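Local coordinates for protein Cif-like 1 (Burkholderia cenocepacia, PDB 7JQY) that probably hydrolyses epoxides, as a Cif-like member of the alpha/beta hydrolase fold family that assembles into an octamer, at residues Asp164-His169 against Lys196-Val201; Gly103-Leu108 against Tyr130-Gln135; Ala189-Phe194 against Val210-Tyr215. The protein carries 1 engineered substitution. All blocks are in the same frame, centred on the assembly; numbering follows the deposited sequence.

Contact 1 of 3, residues Asp164-His169 against Lys196-Val201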
loop_
_atom_site.group_PDB
_atom_site.type_symbol
_atom_site.label_atom_id
_atom_site.label_comp_id
_atom_site.label_asym_id
_atom_site.label_seq_id
_atom_site.Cartn_x
_atom_site.Cartn_y
_atom_site.Cartn_z
ATOM N N ASP B 164 1.683 -19.923 30.028
ATOM C CA ASP B 164 0.453 -20.462 29.466
ATOM C C ASP B 164 0.277 -19.954 28.029
ATOM O O ASP B 164 0.304 -18.741 27.801
ATOM C CB ASP B 164 -0.722 -20.023 30.345
ATOM C CG ASP B 164 -2.062 -20.622 29.922
ATOM O OD1 ASP B 164 -2.300 -20.858 28.719
ATOM O OD2 ASP B 164 -2.912 -20.828 30.818
ATOM N N PRO B 165 0.076 -20.855 27.056
ATOM C CA PRO B 165 -0.034 -20.400 25.656
ATOM C C PRO B 165 -1.163 -19.411 25.403
ATOM O O PRO B 165 -1.074 -18.638 24.439
ATOM C CB PRO B 165 -0.254 -21.709 24.878
ATOM C CG PRO B 165 0.261 -22.801 25.787
ATOM C CD PRO B 165 -0.035 -22.320 27.179
ATOM N N GLN B 166 -2.194 -19.370 26.245
ATOM C CA GLN B 166 -3.340 -18.506 25.993
ATOM C C GLN B 166 -3.104 -17.056 26.397
ATOM O O GLN B 166 -3.978 -16.220 26.152
ATOM C CB GLN B 166 -4.567 -19.032 26.741
ATOM C CG GLN B 166 -4.896 -20.484 26.449
ATOM C CD GLN B 166 -5.676 -20.657 25.163
ATOM O OE1 GLN B 166 -6.848 -20.295 25.086
ATOM N NE2 GLN B 166 -5.029 -21.215 24.141
ATOM N N ILE B 167 -1.959 -16.740 27.002
ATOM C CA ILE B 167 -1.614 -15.359 27.316
ATOM C C ILE B 167 -0.337 -14.977 26.584
ATOM O O ILE B 167 0.388 -14.075 27.015
ATOM C CB ILE B 167 -1.483 -15.144 28.839
ATOM C CG1 ILE B 167 -0.390 -16.037 29.426
ATOM C CG2 ILE B 167 -2.807 -15.431 29.535
ATOM C CD1 ILE B 167 0.014 -15.648 30.836
ATOM N N TRP B 168 -0.079 -15.624 25.444
ATOM C CA TRP B 168 1.078 -15.265 24.630
ATOM C C TRP B 168 1.093 -13.778 24.297
ATOM O O TRP B 168 2.166 -13.176 24.162
ATOM C CB TRP B 168 1.079 -16.080 23.333
ATOM C CG TRP B 168 0.001 -15.661 22.351
ATOM C CD1 TRP B 168 -1.240 -16.215 22.206
ATOM C CD2 TRP B 168 0.072 -14.586 21.396
ATOM N NE1 TRP B 168 -1.945 -15.555 21.223
ATOM C CE2 TRP B 168 -1.165 -14.551 20.713
ATOM C CE3 TRP B 168 1.056 -13.649 21.058
ATOM C CZ2 TRP B 168 -1.437 -13.626 19.708
ATOM C CZ3 TRP B 168 0.779 -12.723 20.060
ATOM C CH2 TRP B 168 -0.457 -12.722 19.396
ATOM N N HIS B 169 -0.088 -13.172 24.167
ATOM C CA HIS B 169 -0.219 -11.808 23.682
ATOM C C HIS B 169 0.090 -10.763 24.745
ATOM O O HIS B 169 0.197 -9.581 24.405
ATOM C CB HIS B 169 -1.631 -11.606 23.119
ATOM C CG HIS B 169 -2.717 -11.812 24.126
ATOM N ND1 HIS B 169 -3.008 -13.046 24.670
ATOM C CD2 HIS B 169 -3.587 -10.937 24.687
ATOM C CE1 HIS B 169 -4.004 -12.921 25.530
ATOM N NE2 HIS B 169 -4.375 -11.650 25.558
ATOM N N LYS B 196 -11.440 -16.376 17.213
ATOM C CA LYS B 196 -11.849 -17.718 16.815
ATOM C C LYS B 196 -11.005 -18.794 17.482
ATOM O O LYS B 196 -11.506 -19.890 17.743
ATOM C CB LYS B 196 -11.787 -17.854 15.296
ATOM C CG LYS B 196 -12.860 -17.065 14.576
ATOM C CD LYS B 196 -12.801 -17.366 13.107
ATOM C CE LYS B 196 -13.126 -16.175 12.244
ATOM N NZ LYS B 196 -13.562 -16.647 10.892
ATOM N N LYS B 197 -9.742 -18.498 17.790
ATOM C CA LYS B 197 -8.899 -19.472 18.472
ATOM C C LYS B 197 -9.391 -19.775 19.882
ATOM O O LYS B 197 -9.086 -20.845 20.418
ATOM C CB LYS B 197 -7.456 -18.959 18.524
ATOM C CG LYS B 197 -6.618 -19.436 17.366
ATOM C CD LYS B 197 -5.264 -18.770 17.309
ATOM C CE LYS B 197 -4.395 -19.505 16.301
ATOM N NZ LYS B 197 -4.208 -18.713 15.056
ATOM N N ARG B 198 -10.172 -18.880 20.482
ATOM C CA ARG B 198 -10.641 -19.047 21.849
ATOM C C ARG B 198 -12.132 -19.345 21.938
ATOM O O ARG B 198 -12.649 -19.534 23.043
ATOM C CB ARG B 198 -10.316 -17.790 22.663
ATOM C CG ARG B 198 -8.819 -17.555 22.868
ATOM C CD ARG B 198 -8.530 -16.084 23.284
ATOM N NE ARG B 198 -7.142 -15.931 23.709
ATOM C CZ ARG B 198 -6.109 -15.865 22.878
ATOM N NH1 ARG B 198 -6.295 -15.922 21.558
ATOM N NH2 ARG B 198 -4.880 -15.755 23.367
ATOM N N THR B 199 -12.850 -19.346 20.821
ATOM C CA THR B 199 -14.263 -19.685 20.859
ATOM C C THR B 199 -14.432 -21.189 20.675
ATOM O O THR B 199 -13.539 -21.889 20.183
ATOM C CB THR B 199 -15.050 -18.919 19.786
ATOM O OG1 THR B 199 -16.453 -18.988 20.071
ATOM C CG2 THR B 199 -14.800 -19.496 18.401
ATOM N N HIS B 200 -15.564 -21.695 21.132
ATOM C CA HIS B 200 -15.951 -23.062 20.793
ATOM C C HIS B 200 -17.248 -23.109 20.014
ATOM O O HIS B 200 -17.393 -23.947 19.117
ATOM C CB HIS B 200 -16.072 -23.954 22.042
ATOM C CG HIS B 200 -16.335 -25.389 21.718
ATOM N ND1 HIS B 200 -17.552 -25.994 21.951
ATOM C CD2 HIS B 200 -15.549 -26.330 21.144
ATOM C CE1 HIS B 200 -17.499 -27.252 21.549
ATOM N NE2 HIS B 200 -16.295 -27.480 21.056
ATOM N N VAL B 201 -18.201 -22.249 20.358
ATOM C CA VAL B 201 -19.392 -22.049 19.544
ATOM C C VAL B 201 -19.009 -21.204 18.336
ATOM O O VAL B 201 -18.354 -20.162 18.475
ATOM C CB VAL B 201 -20.500 -21.374 20.369
ATOM C CG1 VAL B 201 -21.707 -21.033 19.495
ATOM C CG2 VAL B 201 -20.910 -22.278 21.541
HETATM O O HOH W 1 -4.382 -16.119 19.865
#

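Contact 2 of 3, residues Gly103-Leu108 against Tyr130-Gln135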
loop_
_atom_site.group_PDB
_atom_site.type_symbol
_atom_site.label_atom_id
_atom_site.label_comp_id
_atom_site.label_asym_id
_atom_site.label_seq_id
_atom_site.Cartn_x
_atom_site.Cartn_y
_atom_site.Cartn_z
ATOM N N GLY B 103 -13.051 3.920 38.941
ATOM C CA GLY B 103 -13.507 5.250 39.325
ATOM C C GLY B 103 -14.304 5.937 38.230
ATOM O O GLY B 103 -15.284 6.633 38.507
ATOM N N ASP B 104 -13.900 5.742 36.972
ATOM C CA ASP B 104 -14.688 6.251 35.854
ATOM C C ASP B 104 -16.089 5.657 35.869
ATOM O O ASP B 104 -17.087 6.371 35.713
ATOM C CB ASP B 104 -14.003 5.926 34.529
ATOM C CG ASP B 104 -12.641 6.560 34.403
ATOM O OD1 ASP B 104 -11.783 5.964 33.712
ATOM O OD2 ASP B 104 -12.435 7.659 34.968
ATOM N N ILE B 105 -16.184 4.341 36.066
ATOM C CA ILE B 105 -17.492 3.700 36.050
ATOM C C ILE B 105 -18.343 4.213 37.199
ATOM O O ILE B 105 -19.556 4.420 37.053
ATOM C CB ILE B 105 -17.338 2.170 36.099
ATOM C CG1 ILE B 105 -16.439 1.713 34.953
ATOM C CG2 ILE B 105 -18.704 1.510 36.055
ATOM C CD1 ILE B 105 -16.896 2.248 33.597
ATOM N N ARG B 106 -17.720 4.453 38.351
ATOM C CA ARG B 106 -18.466 4.966 39.493
ATOM C C ARG B 106 -18.981 6.381 39.239
ATOM O O ARG B 106 -20.123 6.700 39.584
ATOM C CB ARG B 106 -17.595 4.918 40.744
ATOM C CG ARG B 106 -18.304 5.383 41.989
ATOM C CD ARG B 106 -17.477 5.069 43.204
ATOM N NE ARG B 106 -18.143 5.472 44.433
ATOM C CZ ARG B 106 -17.755 6.500 45.177
ATOM N NH1 ARG B 106 -16.764 7.281 44.760
ATOM N NH2 ARG B 106 -18.413 6.792 46.292
ATOM N N ALA B 107 -18.158 7.243 38.643
ATOM C CA ALA B 107 -18.600 8.612 38.380
ATOM C C ALA B 107 -19.793 8.641 37.434
ATOM O O ALA B 107 -20.721 9.434 37.623
ATOM C CB ALA B 107 -17.448 9.439 37.812
ATOM N N LEU B 108 -19.813 7.743 36.445
ATOM C CA LEU B 108 -20.928 7.684 35.505
ATOM C C LEU B 108 -22.193 7.158 36.173
ATOM O O LEU B 108 -23.293 7.648 35.901
ATOM C CB LEU B 108 -20.545 6.794 34.316
ATOM C CG LEU B 108 -21.572 6.433 33.234
ATOM C CD1 LEU B 108 -20.857 6.156 31.916
ATOM C CD2 LEU B 108 -22.446 5.243 33.612
ATOM N N TYR B 130 -14.076 -5.849 39.704
ATOM C CA TYR B 130 -13.551 -6.239 41.008
ATOM C C TYR B 130 -13.005 -5.034 41.760
ATOM O O TYR B 130 -13.282 -4.857 42.953
ATOM C CB TYR B 130 -12.461 -7.305 40.855
ATOM C CG TYR B 130 -11.704 -7.525 42.145
ATOM C CD1 TYR B 130 -12.305 -8.163 43.224
ATOM C CD2 TYR B 130 -10.400 -7.068 42.298
ATOM C CE1 TYR B 130 -11.621 -8.357 44.415
ATOM C CE2 TYR B 130 -9.713 -7.250 43.480
ATOM C CZ TYR B 130 -10.328 -7.895 44.536
ATOM O OH TYR B 130 -9.644 -8.076 45.714
ATOM N N ALA B 131 -12.231 -4.187 41.073
ATOM C CA ALA B 131 -11.693 -2.983 41.702
ATOM C C ALA B 131 -12.804 -2.048 42.152
ATOM O O ALA B 131 -12.648 -1.338 43.149
ATOM C CB ALA B 131 -10.746 -2.261 40.744
ATOM N N TYR B 132 -13.931 -2.048 41.444
ATOM C CA TYR B 132 -15.091 -1.288 41.897
ATOM C C TYR B 132 -15.592 -1.828 43.230
ATOM O O TYR B 132 -15.776 -1.069 44.190
ATOM C CB TYR B 132 -16.194 -1.356 40.833
ATOM C CG TYR B 132 -17.283 -0.291 40.913
ATOM C CD1 TYR B 132 -17.758 0.183 42.139
ATOM C CD2 TYR B 132 -17.852 0.222 39.753
ATOM C CE1 TYR B 132 -18.755 1.147 42.201
ATOM C CE2 TYR B 132 -18.847 1.181 39.806
ATOM C CZ TYR B 132 -19.293 1.640 41.028
ATOM O OH TYR B 132 -20.289 2.588 41.064
ATOM N N ALA B 133 -15.778 -3.151 43.321
ATOM C CA ALA B 133 -16.278 -3.746 44.554
ATOM C C ALA B 133 -15.272 -3.627 45.688
ATOM O O ALA B 133 -15.665 -3.471 46.848
ATOM C CB ALA B 133 -16.643 -5.211 44.324
ATOM N N ALA B 134 -13.975 -3.671 45.378
ATOM C CA ALA B 134 -12.975 -3.590 46.438
ATOM C C ALA B 134 -12.908 -2.186 47.024
ATOM O O ALA B 134 -12.717 -2.025 48.235
ATOM C CB ALA B 134 -11.605 -4.012 45.909
ATOM N N GLN B 135 -13.072 -1.159 46.183
ATOM C CA GLN B 135 -12.956 0.222 46.645
ATOM C C GLN B 135 -14.242 0.758 47.265
ATOM O O GLN B 135 -14.178 1.603 48.164
ATOM C CB GLN B 135 -12.518 1.127 45.492
ATOM C CG GLN B 135 -11.021 1.120 45.249
ATOM C CD GLN B 135 -10.654 1.674 43.894
ATOM O OE1 GLN B 135 -9.780 2.539 43.774
ATOM N NE2 GLN B 135 -11.319 1.177 42.856
#

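Contact 3 of 3, residues Ala189-Phe194 against Val210-Tyr215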
loop_
_atom_site.group_PDB
_atom_site.type_symbol
_atom_site.label_atom_id
_atom_site.label_comp_id
_atom_site.label_asym_id
_atom_site.label_seq_id
_atom_site.Cartn_x
_atom_site.Cartn_y
_atom_site.Cartn_z
ATOM N N ALA B 189 -7.888 -8.886 10.761
ATOM C CA ALA B 189 -7.226 -10.185 10.708
ATOM C C ALA B 189 -6.678 -10.584 12.077
ATOM O O ALA B 189 -6.706 -11.766 12.445
ATOM C CB ALA B 189 -6.119 -10.166 9.657
ATOM N N TYR B 190 -6.147 -9.621 12.827
ATOM C CA TYR B 190 -5.602 -9.932 14.141
ATOM C C TYR B 190 -6.703 -10.316 15.121
ATOM O O TYR B 190 -6.578 -11.310 15.843
ATOM C CB TYR B 190 -4.800 -8.739 14.668
ATOM C CG TYR B 190 -4.122 -8.977 16.009
ATOM C CD1 TYR B 190 -2.991 -9.796 16.112
ATOM C CD2 TYR B 190 -4.591 -8.362 17.166
ATOM C CE1 TYR B 190 -2.361 -9.992 17.321
ATOM C CE2 TYR B 190 -3.967 -8.558 18.393
ATOM C CZ TYR B 190 -2.851 -9.375 18.464
ATOM O OH TYR B 190 -2.228 -9.575 19.680
ATOM N N ILE B 191 -7.802 -9.560 15.138
ATOM C CA ILE B 191 -8.831 -9.752 16.154
ATOM C C ILE B 191 -9.735 -10.936 15.819
ATOM O O ILE B 191 -10.190 -11.651 16.719
ATOM C CB ILE B 191 -9.621 -8.444 16.334
ATOM C CG1 ILE B 191 -8.823 -7.488 17.215
ATOM C CG2 ILE B 191 -10.996 -8.688 16.924
ATOM C CD1 ILE B 191 -9.130 -5.993 16.945
ATOM N N LEU B 192 -10.041 -11.153 14.535
ATOM C CA LEU B 192 -10.829 -12.328 14.170
ATOM C C LEU B 192 -10.094 -13.609 14.541
ATOM O O LEU B 192 -10.705 -14.573 15.019
ATOM C CB LEU B 192 -11.147 -12.319 12.672
ATOM C CG LEU B 192 -12.547 -11.901 12.222
ATOM C CD1 LEU B 192 -12.787 -10.411 12.489
ATOM C CD2 LEU B 192 -12.703 -12.200 10.751
ATOM N N ASP B 193 -8.781 -13.645 14.307
ATOM C CA ASP B 193 -8.013 -14.827 14.669
ATOM C C ASP B 193 -7.956 -14.990 16.178
ATOM O O ASP B 193 -8.194 -16.084 16.705
ATOM C CB ASP B 193 -6.603 -14.746 14.094
ATOM C CG ASP B 193 -5.870 -16.072 14.199
ATOM O OD1 ASP B 193 -6.082 -16.932 13.315
ATOM O OD2 ASP B 193 -5.110 -16.256 15.173
ATOM N N PHE B 194 -7.668 -13.896 16.893
ATOM C CA PHE B 194 -7.661 -13.952 18.348
ATOM C C PHE B 194 -8.980 -14.512 18.873
ATOM O O PHE B 194 -8.993 -15.395 19.746
ATOM C CB PHE B 194 -7.399 -12.554 18.911
ATOM C CG PHE B 194 -7.141 -12.533 20.375
ATOM C CD1 PHE B 194 -8.197 -12.533 21.273
ATOM C CD2 PHE B 194 -5.842 -12.517 20.861
ATOM C CE1 PHE B 194 -7.964 -12.527 22.642
ATOM C CE2 PHE B 194 -5.598 -12.513 22.225
ATOM C CZ PHE B 194 -6.658 -12.518 23.116
ATOM N N VAL B 210 -17.457 -6.182 14.106
ATOM C CA VAL B 210 -17.902 -5.001 14.835
ATOM C C VAL B 210 -16.867 -4.608 15.882
ATOM O O VAL B 210 -16.518 -3.425 16.020
ATOM C CB VAL B 210 -19.272 -5.271 15.476
ATOM C CG1 VAL B 210 -19.677 -4.115 16.379
ATOM C CG2 VAL B 210 -20.310 -5.536 14.396
ATOM N N TYR B 211 -16.343 -5.595 16.621
ATOM C CA TYR B 211 -15.255 -5.324 17.557
ATOM C C TYR B 211 -14.007 -4.856 16.820
ATOM O O TYR B 211 -13.400 -3.840 17.181
ATOM C CB TYR B 211 -14.920 -6.574 18.374
ATOM C CG TYR B 211 -16.066 -7.273 19.059
ATOM C CD1 TYR B 211 -17.001 -6.567 19.819
ATOM C CD2 TYR B 211 -16.180 -8.659 18.991
ATOM C CE1 TYR B 211 -18.038 -7.222 20.460
ATOM C CE2 TYR B 211 -17.206 -9.325 19.629
ATOM C CZ TYR B 211 -18.129 -8.610 20.371
ATOM O OH TYR B 211 -19.151 -9.284 21.000
ATOM N N ALA B 212 -13.593 -5.602 15.794
ATOM C CA ALA B 212 -12.349 -5.279 15.101
ATOM C C ALA B 212 -12.389 -3.866 14.520
ATOM O O ALA B 212 -11.384 -3.144 14.567
ATOM C CB ALA B 212 -12.066 -6.320 14.015
ATOM N N ASP B 213 -13.535 -3.454 13.959
ATOM C CA ASP B 213 -13.635 -2.099 13.405
ATOM C C ASP B 213 -13.549 -1.027 14.490
ATOM O O ASP B 213 -13.040 0.071 14.239
ATOM C CB ASP B 213 -14.918 -1.954 12.576
ATOM C CG ASP B 213 -14.907 -2.841 11.323
ATOM O OD1 ASP B 213 -13.877 -3.528 11.060
ATOM O OD2 ASP B 213 -15.930 -2.870 10.609
ATOM N N ALA B 214 -14.043 -1.306 15.693
ATOM C CA ALA B 214 -13.875 -0.336 16.768
ATOM C C ALA B 214 -12.399 -0.127 17.102
ATOM O O ALA B 214 -11.957 1.007 17.320
ATOM C CB ALA B 214 -14.654 -0.780 18.000
ATOM N N TYR B 215 -11.616 -1.208 17.128
ATOM C CA TYR B 215 -10.203 -1.139 17.481
ATOM C C TYR B 215 -9.335 -0.604 16.352
ATOM O O TYR B 215 -8.172 -0.268 16.595
ATOM C CB TYR B 215 -9.719 -2.539 17.950
ATOM C CG TYR B 215 -10.231 -2.800 19.351
ATOM C CD1 TYR B 215 -9.472 -2.452 20.464
ATOM C CD2 TYR B 215 -11.512 -3.296 19.563
ATOM C CE1 TYR B 215 -9.960 -2.623 21.746
ATOM C CE2 TYR B 215 -12.009 -3.471 20.837
ATOM C CZ TYR B 215 -11.225 -3.137 21.926
ATOM O OH TYR B 215 -11.724 -3.302 23.206
#

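Contact 1 of 3, residues Asp164-His169 against Lys196-Val201
Arg198 reaches across to Gln166, Trp168 and His169 of the 164-169 segment, and its path explains most of the buried surface. From CB, CG stands anti to the carbonyl carbon (chi1 -66°), and the chain then runs extended to NE. On the way, Arg198 CG passes Gln166 OE1 at 4.0 Å, the two chains running past one another head to tail. At the tip, Arg198 NH2 donates to Gln166 O at 3.0 Å with an N-H...O angle of 158°. That oxygen lies in the guanidinium plane, but the donor stands 47° out of the carbonyl plane. Arg198 NH2 also lies 3.5 Å from His169 ND1, a close approach and not a counted hydrogen bond, the ring almost perpendicular to the guanidinium. Arg198 NH1 gives a hydrogen bond to water 1 at 2.6 Å, and this water also accepts from Trp168 NE1 at 2.8 Å. NH1 is hydrogen-bonded to Phe194 O as well, while the Phe194 ring makes a cation-pi contact with Arg198, so the guanidinium is held at several points and its rotation is probably restricted. Such a tie between a loop and a neighbouring helix belongs to the helical cap that alpha/beta hydrolases of this kind insert between two strands of the core sheet.

Contact 2 of 3, residues Gly103-Leu108 against Tyr130-Gln135
Ile105 is the first residue of 103-108 to touch Tyr132. Its CG2, anti to the backbone N, points at the edge of the phenol ring and lies in the ring plane, 3.8 Å from Tyr132 CE2; the CG1 branch leads away instead, and the side chain also touches Leu38 of strand 37-43, on which this face of helix 98-111 packs. The next residue takes the end of the ring. Arg106 CA lies 3.4 Å from Tyr132 OH. Arg106 CG is 3.6 Å from the same Tyr132 OH, so the aromatic tip rests on backbone and aliphatic carbons. Tyr132 supplies about half of the 164 Å² buried here. Topologically the two helices are the helices of successive beta-alpha-beta crossovers of the alpha/beta hydrolase core: helix 98-111 leads into strand 117-122, and helix 124-135 leaves it for strand 140-146. Beyond CG, the Arg106 chain runs extended, set square to the phenol, with the guanidinium plane 89° from the ring. Its charge is paired outside the two segments, in a salt bridge to Glu139, with a cation-pi contact to Trp136.

Contact 3 of 3, residues Ala189-Phe194 against Val210-Tyr215
Two torsions of Ile191 bring it against Ala212 and Tyr215. With chi1 at -80°, CG1 stands anti to the carbonyl carbon and CG2 anti to the backbone N, which turns CG2 to the Ala212 methyl; the near-extended chi2 of 153° carries CD1 on to Ala212 CA and Tyr215 CB. There Ile191 CD1 sits 3.8 Å from Ala212 CA and 3.6 Å from Tyr215 CB, where the tyrosine side chain leaves the backbone. The other branch meets the methyl group: Ile191 CG2 is 3.9 Å from Ala212 CB. A looser touch comes from the next residue, Leu192 CD1 at 4.4 Å from Ala212 CB.

The axes of the short segments 189-194 and 210-215 approach to 9.0 Å and run at 141°, closer to antiparallel than to perpendicular. Ile191 and Ala212 are the register pair, their CA atoms 5.8 Å apart. This proximity is compatible with the small methyl of Ala212, over which the branched isoleucine fits.

Both helices belong to the helical cap. Tyr215 OH is hydrogen-bonded to Gln59 O. The rings of Tyr215 and Phe194 both make edge-to-face contacts with Trp57, which lies in a His-Gly-Trp-Pro sequence of the kind that helps form the oxyanion hole in epoxide hydrolases.

The touching atoms are all carbons, of Ile191 and Leu192 on one side and of Ala212 and Tyr215 on the other, with the polar end of Tyr215 directed to a partner elsewhere. Such a contact depends on shape and on burial of apolar surface, which implies that between these segments the fit is apolar, while the salt bridge of Asp213 to Arg188, just before 189-194, adds a directional link between the two helices.

In the fold
Contacts 1 and 3 form one continuous region of the helical cap. Both use helix 187-198, their four segments interleave in sequence, and their centres are 14 Å apart. They touch directly where His169 NE2 lies 3.5 Å from Phe194 CZ and Trp168 CH2 lies 3.6 Å from Tyr190 OH. Contact 2 belongs to the core, on the opposite side of the chain's centre: its centre is 28 Å from that of contact 1 and 27 Å from that of contact 3, with nearest atoms about 17 and 13 Å away. The probable nucleophile elbow, carrying the engineered Ser123, relates all three, since His169, Ile105 and Tyr215 each lie near it without touching.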